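Local coordinates for protein catalase-3 (Neurospora crassa, PDB 4AJ9) that uses heme to break down hydrogen peroxide into oxygen and water, probably protecting the cell from its toxic effects, at residues F75-D80 / S88-K93; V217-K222 / V414-F419; Q276-D281 / K295-E300. One frame throughout, in Å; residues are numbered along the deposited sequence.

Interaction 1: residues F75-D80 / S88-K93; sequences FTSYGD and SFLGAK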
# COMPACT_ATOMS: atom_id res chain seq x y z
N PHE C 75 -18.58 29.96 4.33
CA PHE C 75 -18.29 31.12 3.49
C PHE C 75 -19.61 31.71 3.02
O PHE C 75 -20.52 30.99 2.63
CB PHE C 75 -17.41 30.75 2.28
CG PHE C 75 -17.37 31.82 1.22
CD1 PHE C 75 -16.50 32.89 1.34
CD2 PHE C 75 -18.23 31.77 0.12
CE1 PHE C 75 -16.47 33.89 0.38
CE2 PHE C 75 -18.20 32.77 -0.85
CZ PHE C 75 -17.31 33.83 -0.72
N THR C 76 -19.71 33.03 3.05
CA THR C 76 -20.90 33.72 2.60
C THR C 76 -20.53 34.71 1.52
O THR C 76 -19.65 35.56 1.70
CB THR C 76 -21.57 34.49 3.74
OG1 THR C 76 -21.85 33.60 4.83
CG2 THR C 76 -22.90 35.12 3.25
N SER C 77 -21.19 34.60 0.37
CA SER C 77 -20.94 35.55 -0.70
C SER C 77 -21.61 36.88 -0.39
O SER C 77 -22.72 36.91 0.13
CB SER C 77 -21.43 35.00 -2.04
OG SER C 77 -21.18 35.92 -3.08
N TYR C 78 -20.91 37.97 -0.66
CA TYR C 78 -21.48 39.31 -0.49
C TYR C 78 -22.37 39.73 -1.65
O TYR C 78 -23.00 40.77 -1.61
CB TYR C 78 -20.37 40.35 -0.27
CG TYR C 78 -19.78 40.32 1.12
CD1 TYR C 78 -20.32 39.52 2.11
CD2 TYR C 78 -18.68 41.10 1.44
CE1 TYR C 78 -19.79 39.50 3.39
CE2 TYR C 78 -18.14 41.09 2.70
CZ TYR C 78 -18.69 40.29 3.68
OH TYR C 78 -18.14 40.28 4.93
N GLY C 79 -22.41 38.92 -2.70
CA GLY C 79 -23.25 39.28 -3.83
C GLY C 79 -23.34 38.24 -4.91
O GLY C 79 -22.84 37.13 -4.79
N ASP C 80 -24.04 38.61 -5.98
CA ASP C 80 -24.17 37.79 -7.16
C ASP C 80 -23.06 38.21 -8.09
O ASP C 80 -23.13 39.28 -8.68
CB ASP C 80 -25.53 38.07 -7.80
CG ASP C 80 -25.72 37.39 -9.13
OD1 ASP C 80 -24.72 36.95 -9.74
OD2 ASP C 80 -26.88 37.28 -9.57
N SER C 88 -20.71 28.74 -8.93
CA SER C 88 -21.99 28.68 -8.24
C SER C 88 -21.91 29.25 -6.82
O SER C 88 -22.86 29.87 -6.35
CB SER C 88 -22.50 27.24 -8.21
OG SER C 88 -23.56 27.10 -7.28
N PHE C 89 -20.80 29.03 -6.14
CA PHE C 89 -20.70 29.49 -4.76
C PHE C 89 -20.60 31.01 -4.67
O PHE C 89 -20.75 31.58 -3.59
CB PHE C 89 -19.54 28.80 -4.02
CG PHE C 89 -18.18 29.34 -4.34
CD1 PHE C 89 -17.55 29.02 -5.54
CD2 PHE C 89 -17.51 30.15 -3.43
CE1 PHE C 89 -16.29 29.51 -5.83
CE2 PHE C 89 -16.24 30.63 -3.71
CZ PHE C 89 -15.64 30.32 -4.91
N LEU C 90 -20.37 31.67 -5.80
CA LEU C 90 -20.33 33.13 -5.83
C LEU C 90 -21.54 33.72 -6.55
O LEU C 90 -21.54 34.91 -6.90
CB LEU C 90 -19.03 33.60 -6.47
CG LEU C 90 -17.77 33.24 -5.68
CD1 LEU C 90 -16.51 33.45 -6.51
CD2 LEU C 90 -17.70 34.06 -4.38
N GLY C 91 -22.57 32.91 -6.76
CA GLY C 91 -23.66 33.27 -7.65
C GLY C 91 -24.85 34.02 -7.06
O GLY C 91 -25.75 34.40 -7.79
N ALA C 92 -24.86 34.23 -5.75
CA ALA C 92 -25.95 35.00 -5.14
C ALA C 92 -25.54 35.65 -3.83
O ALA C 92 -24.75 35.10 -3.07
CB ALA C 92 -27.18 34.12 -4.93
N LYS C 93 -26.10 36.83 -3.57
CA LYS C 93 -25.86 37.52 -2.31
C LYS C 93 -26.35 36.66 -1.16
O LYS C 93 -27.44 36.09 -1.23
CB LYS C 93 -26.55 38.89 -2.29
CG LYS C 93 -26.38 39.66 -0.99
CD LYS C 93 -26.86 41.10 -1.15
CE LYS C 93 -26.78 41.88 0.16
NZ LYS C 93 -27.76 41.38 1.18

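Interaction 2: residues V217-K222 / V414-F419; sequences VTEDGK and VGRGFF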
# COMPACT_ATOMS: atom_id res chain seq x y z
N VAL C 217 -14.34 32.90 -15.27
CA VAL C 217 -14.97 32.71 -16.57
C VAL C 217 -16.48 32.78 -16.40
O VAL C 217 -17.05 32.09 -15.56
CB VAL C 217 -14.57 31.36 -17.19
CG1 VAL C 217 -15.15 31.23 -18.61
CG2 VAL C 217 -13.06 31.23 -17.21
N THR C 218 -17.13 33.64 -17.18
CA THR C 218 -18.58 33.78 -17.11
C THR C 218 -19.25 32.73 -17.99
O THR C 218 -18.58 32.06 -18.77
CB THR C 218 -19.05 35.18 -17.58
OG1 THR C 218 -18.61 35.39 -18.92
CG2 THR C 218 -18.49 36.27 -16.69
N GLU C 219 -20.57 32.62 -17.89
CA GLU C 219 -21.34 31.65 -18.68
C GLU C 219 -21.04 31.71 -20.18
O GLU C 219 -21.01 30.68 -20.85
CB GLU C 219 -22.84 31.86 -18.49
CG GLU C 219 -23.33 31.84 -17.05
CD GLU C 219 -23.10 30.50 -16.37
OE1 GLU C 219 -22.71 29.53 -17.06
OE2 GLU C 219 -23.32 30.42 -15.14
N ASP C 220 -20.86 32.91 -20.71
CA ASP C 220 -20.67 33.08 -22.15
C ASP C 220 -19.23 32.84 -22.57
O ASP C 220 -18.89 32.88 -23.76
CB ASP C 220 -21.16 34.46 -22.60
CG ASP C 220 -20.27 35.58 -22.11
OD1 ASP C 220 -19.32 35.29 -21.35
OD2 ASP C 220 -20.53 36.75 -22.47
N GLY C 221 -18.38 32.59 -21.59
CA GLY C 221 -16.99 32.26 -21.87
C GLY C 221 -16.00 33.40 -21.73
O GLY C 221 -14.82 33.19 -21.95
N LYS C 222 -16.47 34.60 -21.39
CA LYS C 222 -15.57 35.73 -21.15
C LYS C 222 -14.75 35.51 -19.88
O LYS C 222 -15.28 35.06 -18.86
CB LYS C 222 -16.34 37.05 -21.05
CG LYS C 222 -17.19 37.37 -22.28
CD LYS C 222 -16.42 37.09 -23.57
CE LYS C 222 -17.29 36.39 -24.61
NZ LYS C 222 -16.50 35.90 -25.77
N VAL C 414 -24.53 22.45 -21.99
CA VAL C 414 -25.37 21.39 -21.46
C VAL C 414 -24.92 20.93 -20.07
O VAL C 414 -23.74 20.64 -19.86
CB VAL C 414 -25.38 20.17 -22.39
CG1 VAL C 414 -26.23 19.04 -21.79
CG2 VAL C 414 -25.89 20.56 -23.78
N GLY C 415 -25.86 20.88 -19.13
CA GLY C 415 -25.61 20.31 -17.82
C GLY C 415 -24.59 21.03 -16.96
O GLY C 415 -24.04 20.45 -16.04
N ARG C 416 -24.35 22.31 -17.26
CA ARG C 416 -23.43 23.12 -16.47
C ARG C 416 -22.09 22.43 -16.24
O ARG C 416 -21.57 22.40 -15.12
CB ARG C 416 -24.07 23.55 -15.15
CG ARG C 416 -25.15 24.62 -15.33
CD ARG C 416 -25.55 25.30 -14.02
NE ARG C 416 -24.42 25.95 -13.34
CZ ARG C 416 -23.91 27.14 -13.67
NH1 ARG C 416 -24.41 27.83 -14.69
NH2 ARG C 416 -22.89 27.64 -12.98
N GLY C 417 -21.53 21.89 -17.31
CA GLY C 417 -20.26 21.20 -17.21
C GLY C 417 -19.11 22.19 -17.10
O GLY C 417 -19.27 23.38 -17.41
N PHE C 418 -17.97 21.71 -16.64
CA PHE C 418 -16.76 22.51 -16.67
C PHE C 418 -16.41 22.80 -18.13
O PHE C 418 -16.71 22.01 -19.02
CB PHE C 418 -15.59 21.77 -16.02
CG PHE C 418 -14.29 22.51 -16.11
CD1 PHE C 418 -13.97 23.47 -15.16
CD2 PHE C 418 -13.41 22.28 -17.16
CE1 PHE C 418 -12.78 24.18 -15.25
CE2 PHE C 418 -12.22 22.98 -17.26
CZ PHE C 418 -11.90 23.93 -16.28
N PHE C 419 -15.77 23.94 -18.37
CA PHE C 419 -15.21 24.18 -19.70
C PHE C 419 -13.97 25.04 -19.60
O PHE C 419 -13.88 25.96 -18.77
CB PHE C 419 -16.25 24.78 -20.67
CG PHE C 419 -16.78 26.13 -20.26
CD1 PHE C 419 -17.80 26.23 -19.32
CD2 PHE C 419 -16.29 27.29 -20.84
CE1 PHE C 419 -18.30 27.46 -18.94
CE2 PHE C 419 -16.80 28.54 -20.47
CZ PHE C 419 -17.80 28.62 -19.53

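Interaction 3: residues Q276-D281 / K295-E300; sequences QLIDED and KFLPEE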
# COMPACT_ATOMS: atom_id res chain seq x y z
N GLN C 276 -8.07 40.51 -7.09
CA GLN C 276 -7.63 41.51 -8.05
C GLN C 276 -8.07 40.97 -9.39
O GLN C 276 -7.95 39.79 -9.65
CB GLN C 276 -6.11 41.67 -7.99
CG GLN C 276 -5.63 42.31 -6.70
CD GLN C 276 -4.12 42.38 -6.62
OE1 GLN C 276 -3.44 41.37 -6.40
NE2 GLN C 276 -3.57 43.58 -6.79
N LEU C 277 -8.62 41.84 -10.24
CA LEU C 277 -9.10 41.40 -11.55
C LEU C 277 -8.33 42.12 -12.66
O LEU C 277 -8.21 43.34 -12.65
CB LEU C 277 -10.61 41.67 -11.66
CG LEU C 277 -11.44 40.86 -10.65
CD1 LEU C 277 -12.91 41.29 -10.60
CD2 LEU C 277 -11.33 39.37 -10.98
N ILE C 278 -7.77 41.35 -13.59
CA ILE C 278 -6.97 41.95 -14.66
C ILE C 278 -7.48 41.52 -16.05
O ILE C 278 -7.80 40.35 -16.27
CB ILE C 278 -5.46 41.60 -14.52
CG1 ILE C 278 -4.96 41.86 -13.10
CG2 ILE C 278 -4.63 42.41 -15.52
CD1 ILE C 278 -5.18 40.72 -12.12
N ASP C 279 -7.58 42.48 -16.97
CA ASP C 279 -7.92 42.18 -18.36
C ASP C 279 -6.93 41.18 -18.96
O ASP C 279 -5.73 41.26 -18.71
CB ASP C 279 -7.86 43.45 -19.21
CG ASP C 279 -8.94 44.46 -18.84
OD1 ASP C 279 -9.99 44.05 -18.28
OD2 ASP C 279 -8.73 45.66 -19.13
N GLU C 280 -7.42 40.25 -19.77
CA GLU C 280 -6.52 39.29 -20.38
C GLU C 280 -5.41 40.00 -21.15
O GLU C 280 -4.26 39.57 -21.10
CB GLU C 280 -7.27 38.34 -21.32
CG GLU C 280 -8.14 37.31 -20.61
CD GLU C 280 -7.40 36.04 -20.21
OE1 GLU C 280 -6.17 35.92 -20.45
OE2 GLU C 280 -8.05 35.15 -19.63
N ASP C 281 -5.74 41.09 -21.85
CA ASP C 281 -4.73 41.77 -22.67
C ASP C 281 -3.73 42.58 -21.85
O ASP C 281 -2.79 43.14 -22.40
CB ASP C 281 -5.38 42.65 -23.75
CG ASP C 281 -6.18 43.81 -23.17
OD1 ASP C 281 -6.04 44.11 -21.96
OD2 ASP C 281 -6.95 44.43 -23.93
N LYS C 295 6.07 36.87 -8.54
CA LYS C 295 5.69 38.28 -8.54
C LYS C 295 4.29 38.44 -7.97
O LYS C 295 3.44 37.57 -8.17
CB LYS C 295 5.71 38.84 -9.96
CG LYS C 295 6.97 38.57 -10.77
CD LYS C 295 8.08 39.55 -10.45
CE LYS C 295 9.27 39.37 -11.38
NZ LYS C 295 9.79 37.98 -11.39
N PHE C 296 4.05 39.53 -7.24
CA PHE C 296 2.69 39.93 -6.88
C PHE C 296 2.29 41.22 -7.60
O PHE C 296 3.14 41.94 -8.11
CB PHE C 296 2.48 40.04 -5.36
CG PHE C 296 3.26 41.15 -4.69
CD1 PHE C 296 2.74 42.44 -4.64
CD2 PHE C 296 4.49 40.91 -4.10
CE1 PHE C 296 3.44 43.46 -4.03
CE2 PHE C 296 5.20 41.92 -3.49
CZ PHE C 296 4.68 43.21 -3.46
N LEU C 297 0.99 41.49 -7.66
CA LEU C 297 0.49 42.69 -8.32
C LEU C 297 0.25 43.79 -7.30
O LEU C 297 -0.66 43.69 -6.47
CB LEU C 297 -0.81 42.37 -9.06
CG LEU C 297 -1.45 43.50 -9.88
CD1 LEU C 297 -0.53 43.96 -10.97
CD2 LEU C 297 -2.77 43.03 -10.46
N PRO C 298 1.06 44.86 -7.34
CA PRO C 298 0.86 45.97 -6.40
C PRO C 298 -0.59 46.42 -6.38
O PRO C 298 -1.22 46.54 -7.43
CB PRO C 298 1.76 47.06 -6.97
CG PRO C 298 2.89 46.30 -7.58
CD PRO C 298 2.27 45.06 -8.17
N GLU C 299 -1.13 46.66 -5.19
CA GLU C 299 -2.53 47.04 -5.06
C GLU C 299 -2.82 48.41 -5.65
O GLU C 299 -3.97 48.75 -5.90
CB GLU C 299 -2.97 46.99 -3.59
CG GLU C 299 -3.16 45.55 -3.11
CD GLU C 299 -3.50 45.47 -1.65
OE1 GLU C 299 -4.30 46.30 -1.18
OE2 GLU C 299 -2.95 44.56 -0.98
N GLU C 300 -1.77 49.19 -5.87
CA GLU C 300 -1.92 50.50 -6.49
C GLU C 300 -2.40 50.35 -7.92
O GLU C 300 -3.06 51.24 -8.45
CB GLU C 300 -0.59 51.28 -6.47
CG GLU C 300 -0.18 51.80 -5.10
CD GLU C 300 0.49 50.74 -4.23
OE1 GLU C 300 0.97 49.73 -4.77
OE2 GLU C 300 0.53 50.93 -3.00
O HOH W 1 -1.14 40.29 -6.18

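Interaction 1: residues F75-D80 / S88-K93
Phe75 opens the contact by setting its ring against Phe89 and Leu90. With CG anti to the backbone N (chi1 166°), the ring is brought against the returning chain, and Phe89 turns its edge toward the face of Phe75 in an offset edge-to-face pair, centroids 5.7 Å apart and planes at 61°. The CZ end of the same ring meets a methyl of Leu90, Phe75 CZ lying 3.7 Å from Leu90 CD2. Two residues on, Ser77 CB packs 3.5 Å from Ala92 O, while its hydroxyl stays within its own segment: Ser77 OG donates to Gly79 O (2.7 Å), in the carbonyl plane on a lone pair. Tyr78 O lies 3.6 Å from Lys93 CG, so the lysine contributes the aliphatic base of its chain here. At Gly79 the backbones come close, Gly79 CA standing 3.5 Å from Lys93 CA. Asp80 lays its carboxylate beside Gly91 O, but it is Ser82 N that holds OD1. The loop from strand 68-77 thus folds back before entering strand 96-104, with Phe126 and Phe133 extending the aromatic cluster and Met310 and Leu307 of strand 305-314 packing against Phe75 and Leu90.

Interaction 2: residues V217-K222 / V414-F419
Arg416 meets Glu219 through a single short salt bridge, while beside it Phe419 pushes its ring into the turn that carries the glutamate. Along Glu219, CB leaves the backbone at the second position of a type I turn, and the chain folds at its CB-CG bond, which carries the carboxylate over to the arginine. CD comes to 3.4 Å from Arg416 NH1, lying at the edge of the guanidinium. OE1 has its main partner outside the two segments, a salt bridge to Arg335. OE2 at the tip receives Arg416 NH1 at 2.8 Å in an almost straight bond (173°), on its syn side but 34° out of the carboxylate plane. OE2 lies in the guanidinium plane of Arg416, yet the two flat groups are turned 68° against each other, so they meet through one bond and not as a flat two-bond pair. Arg416 NE is taken by Glu130, making a chain of alternating charges; an alanine in place of Glu219 would probably leave Arg416 and Arg335, already close to each other, without the carboxylate that offsets their like charges.

Phe419 CE2 touches Val217 CG1 at 3.7 Å, and Phe419 CZ sits 3.6 Å from Thr218 O, which reaches the ring at its edge. The turn itself is pinned from within: Asp220 OD1 accepts Thr218 OG1 and Lys222 N (2.9 Å) from opposite faces of its carboxylate plane. Backbone hydrogen bonds from Thr218 N to Lys222 O and from Gly221 N to Thr218 O close the beta hairpin between strands 214-217 and 223-232, with a type I turn and an Asx turn at its tip.

Interaction 3: residues Q276-D281 / K295-E300
Gln276 and Leu297 cross at a slant, the amide of Gln276 turning its N-H edge to the carbonyl of Leu297, with Leu297 CB and CG near NE2. The glutamine chain runs extended beyond CG (chi2 176°), which carries its amide that far. NE2 donates to Leu297 O at 2.9 Å in a nearly straight bond (171°); the oxygen lies in the amide plane, but the donor stands above the carbonyl plane, 43° out of it. A second acceptor, Ala302 O, takes NE2 as well. On the other side of the amide, Gln276 OE1 receives a hydrogen from water 1 at 2.6 Å, and that water accepts from Leu297 N at 2.9 Å, so direct and water-mediated bonds grip both polar backbone atoms of one residue. His229 is also bonded to OE1, which helps fix which way round the amide sits. Ile278 and Leu297 instead reach toward each other tip to tip, Ile278 CG1 and Leu297 CD2 meeting at 3.6 Å. The arrangement is one of a sheet strand clasping an irregular connection: alternate residues of strand 270-278 in the antiparallel catalase beta-barrel face the loop that leads on to strand 305-314.

Overall arrangement
Interactions 1 and 3 tie loops to the antiparallel sheet of the catalase domain, whereas interaction 2 joins a hairpin turn to a distant loop; none lies at the heme or the active site. Interactions 1 and 3 both secure a connection against the strand it has just left, and the strands they start from, 68-77 and 270-278, each pair with strand 305-314; their centres are about 22 Å apart. Interaction 3 is buried, and unites a polar amide-and-water grip with apolar packing. Interaction 1 is partly buried, aromatic at its inner end and backbone-rich at the outer. Interaction 2, with interaction 3 nested between its segments, pairs one salt bridge with the packing of a phenylalanine ring; its 414-419 segment also touches neighbouring subunits, unlike the other two contacts.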